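Local coordinates for protein CrmK (Actinoalloteichus sp. WH1-2216-6, PDB 5I1V) that uses a covalently bound FAD to act as an oxidase, taking part in the recycling of shunt products during caerulomycin biosynthesis, at residues A345-P350 with E440-A445; D239-V244 with H351-L356; R340-A345 with F403-W408. All blocks are in the same frame, centred on the assembly; numbering follows the deposited sequence.

Interaction 1 (A345-P350 with E440-A445); sequences ADLRGP and EVNTGA
Thr443 turns its side chain toward Asp346, and the two meet at very close range: Thr443 OG1 lies 3.0 Å from Asp346 CB. The hydroxyl sits between the Thr443 backbone N and carbonyl carbon (chi1 58°), which brings it beside the Asp346 backbone. It can form at most a weak bond to Asp346 O, but water 2 joins it, at 2.7 Å from Thr443 OG1, to Asp346 OD2. That carboxylate oxygen also makes a salt bridge with Lys401, so an aspartate suits this buried place.

The other branch of Thr443 serves a different partner. Its methyl CG2 crosses the aliphatic part of Arg348 at a slant, 3.5 Å from Arg348 CD, and the guanidinium of this exposed arginine has Glu440 O and Thr443 CG2 at its edge, near its plane. On the face opposite Asp346 lie Leu347 and Asn442; Leu347 also runs alongside Val441 of the adjoining loop, pointing the same way, with Leu347 CD2 3.8 Å from Val441 CG1. Asn442 OD1 accepts from water 1, which also donates to Asp346 O.

Backbone bonds hold these groups in place. Thr443 N donates to Asp346 O at 2.8 Å, and with the bond from water 1 two donors grip that oxygen. Asp346 N donates to Gly444 O at 2.9 Å, and Arg348 N to Val441 O at 2.7 Å. Gly444 has a positive phi (119°), at which a side chain would press on the preceding carbonyl, so glycine fits.

This is an irregular antiparallel pairing in which the short, weakly bonded strand 442-444 forms the outermost strand of the large sheet, just ahead of the FAD-binding Tyr446, whose side chain lies about 4 Å from that of Asp346.

Interaction 2 (D239-V244 with H351-L356); sequences DYVRLV and HTREQL
Helix-to-helix packing through a small apolar contact, beside a capped helix start, joins Leu356 in the first turn of helix 353-364 to Val241 and Val244 of helix 237-253. The start of the later helix is a capping box. Thr352 OG1, at the N-cap, accepts from Gln355 N at 3.0 Å, and Gln355 OE1 in return accepts from Thr352 N at 2.9 Å; threonine and glutamine thus satisfy amides that have no preceding turn to bond with.

Next after Gln355, Leu356 points at the other helix. With its CG beside the backbone N (chi1 -58°), the forked end reaches past Val241 to Val244. Leu356 CB rests 4.0 Å from Val241 CG2, and Leu356 CD2 lies 3.7 Å from Val244 CG1, the side chains meeting at a slant. The other methyl, Leu356 CD1, comes to 3.8 Å from Val241 O, which accepts a hydrogen bond from Ser245 OG. Compact valines let the helices come close, and the longer leucine spans both.

Tyr240 borders this contact: the rim of its ring faces Leu356 O, with Tyr240 CE2 3.8 Å from that oxygen, while Val244 CG2 sits above one face of the ring, toward its rim. At the exposed side, Arg353 crosses Val241 nearly at right angles, its NE 3.8 Å from Val241 CG1; the arginine is poorly ordered.

Beneath both helices runs the large antiparallel sheet. Tyr377 of strand 374-379 touches both Val244 and Leu356, and Leu278 of strand 277-285 touches Tyr240 and Leu243.

Interaction 3 (R340-A345 with F403-W408); sequences RKVKSA and FYMVAW
Phe403 reaches diagonally across to Val342 on the next strand. From CB, its CG lies anti to the backbone N (chi1 176°), a turn that carries the ring across to the adjacent strand. Phe403 CD1 comes first to the backbone, 3.6 Å from Lys343 O. Next, Phe403 CE1 lies 3.7 Å from Val342 CB, and at the tip Phe403 CZ is 3.6 Å from Val342 CG1, the two side chains crossing at a slant. That same valine methyl is shared: Met405 CE lies 3.6 Å from Val342 CG1 and also nears Arg340 NH2. Valine suits this place because its CG1 is held close to the backbone, where Phe403 and Met405 can both touch it, and the methionine chain, bent at chi2 and chi3, brings its CE against both Val342 and Arg340. Arg340, alongside Met405 and pointing the same way, turns its NE to a salt bridge with Asp23.

The two segments are adjacent strands of the large sheet, running almost exactly antiparallel, at 169°. Backbone bonds link Lys341 with Val406 in both directions, and Lys343 with Tyr404 likewise, Tyr404 N lying 2.9 Å from Lys343 O. Such a sheet is consistent with the substrate-binding domain of berberine bridge enzyme relatives, and here the Arg340 side chain is about 6 Å from the FAD.

The other face carries Lys341, Lys343, Tyr404 and Val406, and packs against helix 414-428. Lys343 CB meets Tyr404 CB at 3.9 Å. Beyond, Lys341 leads away to Asp451 and Glu67, Lys343 to Asp451 and Asp453, which probably offsets the charges of these buried chains. At the strand end, Trp408 brings one ring face over the backbone N of Arg340, with Trp408 CZ3 3.8 Å from Arg340 CA, while its NE1 is hydrogen-bonded to Asp414 OD1.

In the fold
Along the chain the segments interleave: 239-244 comes first, then the continuous run 340-356 that supplies one half of every contact, then 403-408 and 440-445. Interactions 1 and 3 share Ala345 and strand 339-347, which pairs with strand 400-408 along one edge and with 442-444 along the other; their centres are 17 Å apart, and Ala445 packs on Ser344 between them. Interaction 2 is reached when the chain leaves that strand and enters the helix that follows. Its centre lies 16 Å from that of interaction 1 and 20 Å from that of interaction 3. One chain run therefore links the flavin-facing end of the sheet to the helical layer farther out.

Interaction 1 (A345-P350 with E440-A445)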
loop_
_atom_site.group_PDB
_atom_site.type_symbol
_atom_site.label_atom_id
_atom_site.label_comp_id
_atom_site.label_asym_id
_atom_site.label_seq_id
_atom_site.Cartn_x
_atom_site.Cartn_y
_atom_site.Cartn_z
ATOM N N ALA A 345 22.874 11.620 6.143
ATOM C CA ALA A 345 24.262 11.705 6.670
ATOM C C ALA A 345 24.628 10.315 7.215
ATOM O O ALA A 345 23.926 9.750 8.043
ATOM C CB ALA A 345 24.428 12.795 7.747
ATOM N N ASP A 346 25.723 9.764 6.751
ATOM C CA ASP A 346 26.155 8.440 7.195
ATOM C C ASP A 346 27.390 8.512 8.047
ATOM O O ASP A 346 28.222 9.365 7.822
ATOM C CB ASP A 346 26.396 7.559 5.962
ATOM C CG ASP A 346 25.137 7.402 5.139
ATOM O OD1 ASP A 346 24.036 7.815 5.662
ATOM O OD2 ASP A 346 25.250 6.894 3.992
ATOM N N LEU A 347 27.485 7.591 9.008
ATOM C CA LEU A 347 28.429 7.674 10.143
ATOM C C LEU A 347 29.238 6.397 10.231
ATOM O O LEU A 347 28.727 5.302 9.934
ATOM C CB LEU A 347 27.683 7.800 11.475
ATOM C CG LEU A 347 26.891 9.075 11.756
ATOM C CD1 LEU A 347 25.951 8.853 12.928
ATOM C CD2 LEU A 347 27.828 10.245 12.037
ATOM N N ARG A 348 30.481 6.526 10.666
ATOM C CA ARG A 348 31.293 5.337 11.012
ATOM C C ARG A 348 31.845 5.516 12.430
ATOM O O ARG A 348 32.633 4.709 12.901
ATOM C CB ARG A 348 32.426 5.112 10.007
ATOM C CG ARG A 348 33.329 6.333 9.849
ATOM C CD ARG A 348 34.242 6.265 8.634
ATOM N NE ARG A 348 35.324 5.331 8.870
ATOM C CZ ARG A 348 35.386 4.074 8.420
ATOM N NH1 ARG A 348 34.430 3.541 7.648
ATOM N NH2 ARG A 348 36.446 3.334 8.740
ATOM N N GLY A 349 31.380 6.565 13.098
ATOM C CA GLY A 349 31.717 6.858 14.486
ATOM C C GLY A 349 30.503 7.544 15.076
ATOM O O GLY A 349 29.516 7.825 14.346
ATOM N N PRO A 350 30.527 7.791 16.399
ATOM C CA PRO A 350 29.328 8.305 17.016
ATOM C C PRO A 350 29.226 9.791 16.880
ATOM O O PRO A 350 30.245 10.475 16.703
ATOM C CB PRO A 350 29.512 7.956 18.502
ATOM C CG PRO A 350 30.995 7.952 18.702
ATOM C CD PRO A 350 31.603 7.531 17.384
ATOM N N GLU A 440 36.708 10.869 9.472
ATOM C CA GLU A 440 36.829 9.743 10.391
ATOM C C GLU A 440 35.525 9.394 11.127
ATOM O O GLU A 440 35.413 8.324 11.721
ATOM C CB GLU A 440 37.990 9.994 11.374
ATOM C CG GLU A 440 37.707 10.918 12.565
ATOM C CD GLU A 440 37.662 12.416 12.243
ATOM O OE1 GLU A 440 38.165 12.866 11.176
ATOM O OE2 GLU A 440 37.120 13.161 13.096
ATOM N N VAL A 441 34.543 10.288 11.099
ATOM C CA VAL A 441 33.246 9.987 11.668
ATOM C C VAL A 441 32.156 9.992 10.595
ATOM O O VAL A 441 31.310 9.114 10.607
ATOM C CB VAL A 441 32.849 10.975 12.773
ATOM C CG1 VAL A 441 31.412 10.728 13.218
ATOM C CG2 VAL A 441 33.796 10.848 13.967
ATOM N N ASN A 442 32.150 10.983 9.710
ATOM C CA ASN A 442 31.169 11.009 8.627
ATOM C C ASN A 442 31.689 10.232 7.417
ATOM O O ASN A 442 32.865 10.260 7.149
ATOM C CB ASN A 442 30.886 12.435 8.193
ATOM C CG ASN A 442 30.559 13.337 9.348
ATOM O OD1 ASN A 442 29.519 13.195 9.981
ATOM N ND2 ASN A 442 31.441 14.291 9.618
ATOM N N THR A 443 30.822 9.527 6.697
ATOM C CA THR A 443 31.231 8.889 5.448
ATOM C C THR A 443 30.626 9.586 4.220
ATOM O O THR A 443 30.945 9.246 3.074
ATOM C CB THR A 443 30.786 7.427 5.418
ATOM O OG1 THR A 443 29.366 7.366 5.585
ATOM C CG2 THR A 443 31.453 6.653 6.538
ATOM N N GLY A 444 29.755 10.561 4.449
ATOM C CA GLY A 444 29.078 11.260 3.376
ATOM C C GLY A 444 27.556 11.095 3.439
ATOM O O GLY A 444 26.964 11.032 4.512
ATOM N N ALA A 445 26.928 11.057 2.274
ATOM C CA ALA A 445 25.473 10.962 2.181
ATOM C C ALA A 445 25.060 10.066 1.040
ATOM O O ALA A 445 25.875 9.734 0.192
ATOM C CB ALA A 445 24.885 12.337 1.985
HETATM O O HOH W 1 27.666 11.820 8.975
HETATM O O HOH W 2 28.296 6.872 3.113
#

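Interaction 2 (D239-V244 with H351-L356)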
loop_
_atom_site.group_PDB
_atom_site.type_symbol
_atom_site.label_atom_id
_atom_site.label_comp_id
_atom_site.label_asym_id
_atom_site.label_seq_id
_atom_site.Cartn_x
_atom_site.Cartn_y
_atom_site.Cartn_z
ATOM N N ASP A 239 18.521 12.722 29.349
ATOM C CA ASP A 239 18.020 11.415 28.909
ATOM C C ASP A 239 18.131 11.251 27.396
ATOM O O ASP A 239 18.531 10.192 26.932
ATOM C CB ASP A 239 16.564 11.186 29.292
ATOM C CG ASP A 239 16.385 10.897 30.765
ATOM O OD1 ASP A 239 17.402 10.593 31.446
ATOM O OD2 ASP A 239 15.218 10.946 31.228
ATOM N N TYR A 240 17.733 12.265 26.636
ATOM C CA TYR A 240 17.853 12.142 25.185
ATOM C C TYR A 240 19.296 11.826 24.792
ATOM O O TYR A 240 19.528 10.875 24.027
ATOM C CB TYR A 240 17.364 13.393 24.464
ATOM C CG TYR A 240 17.542 13.277 22.967
ATOM C CD1 TYR A 240 16.581 12.634 22.192
ATOM C CD2 TYR A 240 18.674 13.782 22.331
ATOM C CE1 TYR A 240 16.729 12.522 20.833
ATOM C CE2 TYR A 240 18.831 13.668 20.953
ATOM C CZ TYR A 240 17.841 13.039 20.216
ATOM O OH TYR A 240 17.952 12.856 18.850
ATOM N N VAL A 241 20.252 12.618 25.297
ATOM C CA VAL A 241 21.671 12.463 24.943
ATOM C C VAL A 241 22.169 11.067 25.332
ATOM O O VAL A 241 22.811 10.365 24.535
ATOM C CB VAL A 241 22.574 13.595 25.535
ATOM C CG1 VAL A 241 24.066 13.321 25.269
ATOM C CG2 VAL A 241 22.189 14.968 24.967
ATOM N N ARG A 242 21.803 10.606 26.510
ATOM C CA ARG A 242 22.267 9.297 26.944
ATOM C C ARG A 242 21.667 8.134 26.115
ATOM O O ARG A 242 22.371 7.240 25.641
ATOM C CB ARG A 242 21.936 9.096 28.405
ATOM C CG ARG A 242 22.429 7.758 28.917
ATOM C CD ARG A 242 23.930 7.653 28.856
ATOM N NE ARG A 242 24.364 6.330 29.287
ATOM C CZ ARG A 242 24.668 5.996 30.541
ATOM N NH1 ARG A 242 24.579 6.889 31.528
ATOM N NH2 ARG A 242 25.053 4.761 30.812
ATOM N N LEU A 243 20.360 8.181 25.945
ATOM C CA LEU A 243 19.643 7.203 25.119
ATOM C C LEU A 243 20.198 7.033 23.697
ATOM O O LEU A 243 20.496 5.934 23.271
ATOM C CB LEU A 243 18.175 7.583 25.020
ATOM C CG LEU A 243 17.379 6.676 24.081
ATOM C CD1 LEU A 243 17.427 5.248 24.592
ATOM C CD2 LEU A 243 15.959 7.179 23.944
ATOM N N VAL A 244 20.321 8.123 22.965
ATOM C CA VAL A 244 20.918 8.056 21.636
ATOM C C VAL A 244 22.380 7.584 21.713
ATOM O O VAL A 244 22.826 6.816 20.853
ATOM C CB VAL A 244 20.858 9.417 20.914
ATOM C CG1 VAL A 244 21.663 9.359 19.618
ATOM C CG2 VAL A 244 19.425 9.807 20.656
ATOM N N HIS A 351 28.005 10.287 16.989
ATOM C CA HIS A 351 27.791 11.695 17.271
ATOM C C HIS A 351 28.300 12.017 18.659
ATOM O O HIS A 351 28.163 11.212 19.575
ATOM C CB HIS A 351 26.336 12.068 17.195
ATOM C CG HIS A 351 25.840 12.228 15.800
ATOM N ND1 HIS A 351 24.523 12.040 15.459
ATOM C CD2 HIS A 351 26.488 12.553 14.659
ATOM C CE1 HIS A 351 24.373 12.267 14.167
ATOM N NE2 HIS A 351 25.548 12.578 13.655
ATOM N N THR A 352 28.896 13.194 18.784
ATOM C CA THR A 352 29.400 13.678 20.072
ATOM C C THR A 352 28.238 14.100 20.940
ATOM O O THR A 352 27.112 14.251 20.477
ATOM C CB THR A 352 30.254 14.934 19.907
ATOM O OG1 THR A 352 29.422 16.016 19.447
ATOM C CG2 THR A 352 31.438 14.687 18.946
ATOM N N ARG A 353 28.526 14.363 22.211
ATOM C CA ARG A 353 27.519 14.875 23.116
ATOM C C ARG A 353 26.980 16.262 22.697
ATOM O O ARG A 353 25.785 16.506 22.843
ATOM C CB ARG A 353 28.046 14.850 24.579
ATOM C CG ARG A 353 27.513 15.958 25.494
ATOM C CD ARG A 353 27.537 15.641 27.001
ATOM N NE ARG A 353 27.226 14.227 27.245
ATOM C CZ ARG A 353 28.125 13.256 27.426
ATOM N NH1 ARG A 353 29.435 13.517 27.433
ATOM N NH2 ARG A 353 27.707 12.011 27.606
ATOM N N GLU A 354 27.828 17.155 22.196
ATOM C CA GLU A 354 27.371 18.482 21.736
ATOM C C GLU A 354 26.463 18.354 20.492
ATOM O O GLU A 354 25.440 19.013 20.407
ATOM C CB GLU A 354 28.546 19.429 21.417
ATOM C CG GLU A 354 29.464 19.769 22.593
ATOM C CD GLU A 354 30.599 18.757 22.823
ATOM O OE1 GLU A 354 30.566 17.642 22.239
ATOM O OE2 GLU A 354 31.539 19.074 23.598
ATOM N N GLN A 355 26.844 17.497 19.538
ATOM C CA GLN A 355 25.954 17.172 18.412
ATOM C C GLN A 355 24.584 16.730 18.876
ATOM O O GLN A 355 23.565 17.192 18.342
ATOM C CB GLN A 355 26.577 16.103 17.525
ATOM C CG GLN A 355 27.681 16.650 16.658
ATOM C CD GLN A 355 28.289 15.586 15.780
ATOM O OE1 GLN A 355 28.870 14.637 16.279
ATOM N NE2 GLN A 355 28.163 15.745 14.463
ATOM N N LEU A 356 24.541 15.864 19.890
ATOM C CA LEU A 356 23.269 15.411 20.410
ATOM C C LEU A 356 22.477 16.494 21.156
ATOM O O LEU A 356 21.258 16.535 21.024
ATOM C CB LEU A 356 23.423 14.142 21.245
ATOM C CG LEU A 356 24.052 12.995 20.459
ATOM C CD1 LEU A 356 24.230 11.761 21.343
ATOM C CD2 LEU A 356 23.219 12.691 19.213
#

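Interaction 3 (R340-A345 with F403-W408)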
loop_
_atom_site.group_PDB
_atom_site.type_symbol
_atom_site.label_atom_id
_atom_site.label_comp_id
_atom_site.label_asym_id
_atom_site.label_seq_id
_atom_site.Cartn_x
_atom_site.Cartn_y
_atom_site.Cartn_z
ATOM N N ARG A 340 7.457 17.494 1.118
ATOM C CA ARG A 340 8.557 16.871 1.888
ATOM C C ARG A 340 9.883 17.481 1.628
ATOM O O ARG A 340 10.137 17.994 0.531
ATOM C CB ARG A 340 8.743 15.380 1.535
ATOM C CG ARG A 340 7.474 14.592 1.361
ATOM C CD ARG A 340 7.758 13.189 0.827
ATOM N NE ARG A 340 6.490 12.467 0.659
ATOM C CZ ARG A 340 5.833 11.878 1.652
ATOM N NH1 ARG A 340 4.668 11.287 1.415
ATOM N NH2 ARG A 340 6.328 11.897 2.892
ATOM N N LYS A 341 10.781 17.348 2.607
ATOM C CA LYS A 341 12.179 17.601 2.422
ATOM C C LYS A 341 12.958 16.510 3.199
ATOM O O LYS A 341 12.644 16.199 4.356
ATOM C CB LYS A 341 12.527 18.990 2.923
ATOM C CG LYS A 341 13.992 19.394 2.858
ATOM C CD LYS A 341 14.494 19.620 1.459
ATOM C CE LYS A 341 15.975 19.996 1.435
ATOM N NZ LYS A 341 16.656 19.565 0.166
ATOM N N VAL A 342 13.956 15.911 2.559
ATOM C CA VAL A 342 14.758 14.857 3.211
ATOM C C VAL A 342 16.229 15.232 3.160
ATOM O O VAL A 342 16.672 15.975 2.285
ATOM C CB VAL A 342 14.573 13.459 2.605
ATOM C CG1 VAL A 342 13.135 12.971 2.788
ATOM C CG2 VAL A 342 15.044 13.463 1.137
ATOM N N LYS A 343 16.974 14.772 4.158
ATOM C CA LYS A 343 18.410 14.889 4.161
ATOM C C LYS A 343 19.001 13.562 4.696
ATOM O O LYS A 343 18.316 12.750 5.289
ATOM C CB LYS A 343 18.856 16.083 5.038
ATOM C CG LYS A 343 18.339 17.437 4.579
ATOM C CD LYS A 343 18.877 18.564 5.444
ATOM C CE LYS A 343 18.530 19.916 4.876
ATOM N NZ LYS A 343 19.625 20.430 4.003
ATOM N N SER A 344 20.282 13.395 4.508
ATOM C CA SER A 344 20.968 12.167 4.751
ATOM C C SER A 344 22.369 12.465 5.254
ATOM O O SER A 344 22.966 13.465 4.850
ATOM C CB SER A 344 20.996 11.410 3.415
ATOM O OG SER A 344 22.155 10.661 3.243
ATOM N N ALA A 345 22.874 11.620 6.143
ATOM C CA ALA A 345 24.262 11.705 6.670
ATOM C C ALA A 345 24.628 10.315 7.215
ATOM O O ALA A 345 23.926 9.750 8.043
ATOM C CB ALA A 345 24.428 12.795 7.747
ATOM N N PHE A 403 18.966 9.825 8.637
ATOM C CA PHE A 403 17.985 10.317 7.711
ATOM C C PHE A 403 17.222 11.410 8.478
ATOM O O PHE A 403 17.004 11.274 9.684
ATOM C CB PHE A 403 17.090 9.125 7.363
ATOM C CG PHE A 403 15.936 9.455 6.478
ATOM C CD1 PHE A 403 16.151 9.870 5.169
ATOM C CD2 PHE A 403 14.643 9.332 6.929
ATOM C CE1 PHE A 403 15.078 10.175 4.340
ATOM C CE2 PHE A 403 13.566 9.626 6.105
ATOM C CZ PHE A 403 13.785 10.050 4.806
ATOM N N TYR A 404 16.865 12.492 7.784
ATOM C CA TYR A 404 16.128 13.621 8.322
ATOM C C TYR A 404 14.941 13.835 7.398
ATOM O O TYR A 404 15.109 13.753 6.164
ATOM C CB TYR A 404 16.950 14.891 8.274
ATOM C CG TYR A 404 18.228 14.840 9.039
ATOM C CD1 TYR A 404 19.276 14.001 8.669
ATOM C CD2 TYR A 404 18.421 15.668 10.146
ATOM C CE1 TYR A 404 20.472 13.989 9.381
ATOM C CE2 TYR A 404 19.597 15.630 10.866
ATOM C CZ TYR A 404 20.611 14.803 10.499
ATOM O OH TYR A 404 21.785 14.856 11.232
ATOM N N MET A 405 13.762 14.046 7.965
ATOM C CA MET A 405 12.584 14.295 7.162
ATOM C C MET A 405 11.588 15.252 7.854
ATOM O O MET A 405 11.497 15.284 9.089
ATOM C CB MET A 405 11.985 12.958 6.704
ATOM C CG MET A 405 10.615 12.528 7.200
ATOM S SD MET A 405 9.325 12.420 5.887
ATOM C CE MET A 405 10.178 11.811 4.429
ATOM N N VAL A 406 10.925 16.072 7.030
ATOM C CA VAL A 406 9.782 16.900 7.428
ATOM C C VAL A 406 8.772 16.667 6.331
ATOM O O VAL A 406 9.155 16.580 5.131
ATOM C CB VAL A 406 10.076 18.417 7.535
ATOM C CG1 VAL A 406 10.882 18.730 8.761
ATOM C CG2 VAL A 406 10.845 18.929 6.354
ATOM N N ALA A 407 7.537 16.402 6.746
ATOM C CA ALA A 407 6.395 16.199 5.834
ATOM C C ALA A 407 5.242 17.100 6.260
ATOM O O ALA A 407 4.952 17.240 7.449
ATOM C CB ALA A 407 5.974 14.775 5.821
ATOM N N TRP A 408 4.617 17.758 5.294
ATOM C CA TRP A 408 3.512 18.665 5.594
ATOM C C TRP A 408 2.589 18.783 4.379
ATOM O O TRP A 408 2.871 18.216 3.298
ATOM C CB TRP A 408 4.060 20.026 6.047
ATOM C CG TRP A 408 4.722 20.837 4.990
ATOM C CD1 TRP A 408 4.170 21.871 4.312
ATOM C CD2 TRP A 408 6.045 20.685 4.471
ATOM N NE1 TRP A 408 5.059 22.396 3.428
ATOM C CE2 TRP A 408 6.219 21.674 3.483
ATOM C CE3 TRP A 408 7.103 19.804 4.734
ATOM C CZ2 TRP A 408 7.419 21.846 2.794
ATOM C CZ3 TRP A 408 8.285 19.957 4.029
ATOM C CH2 TRP A 408 8.440 20.968 3.081
#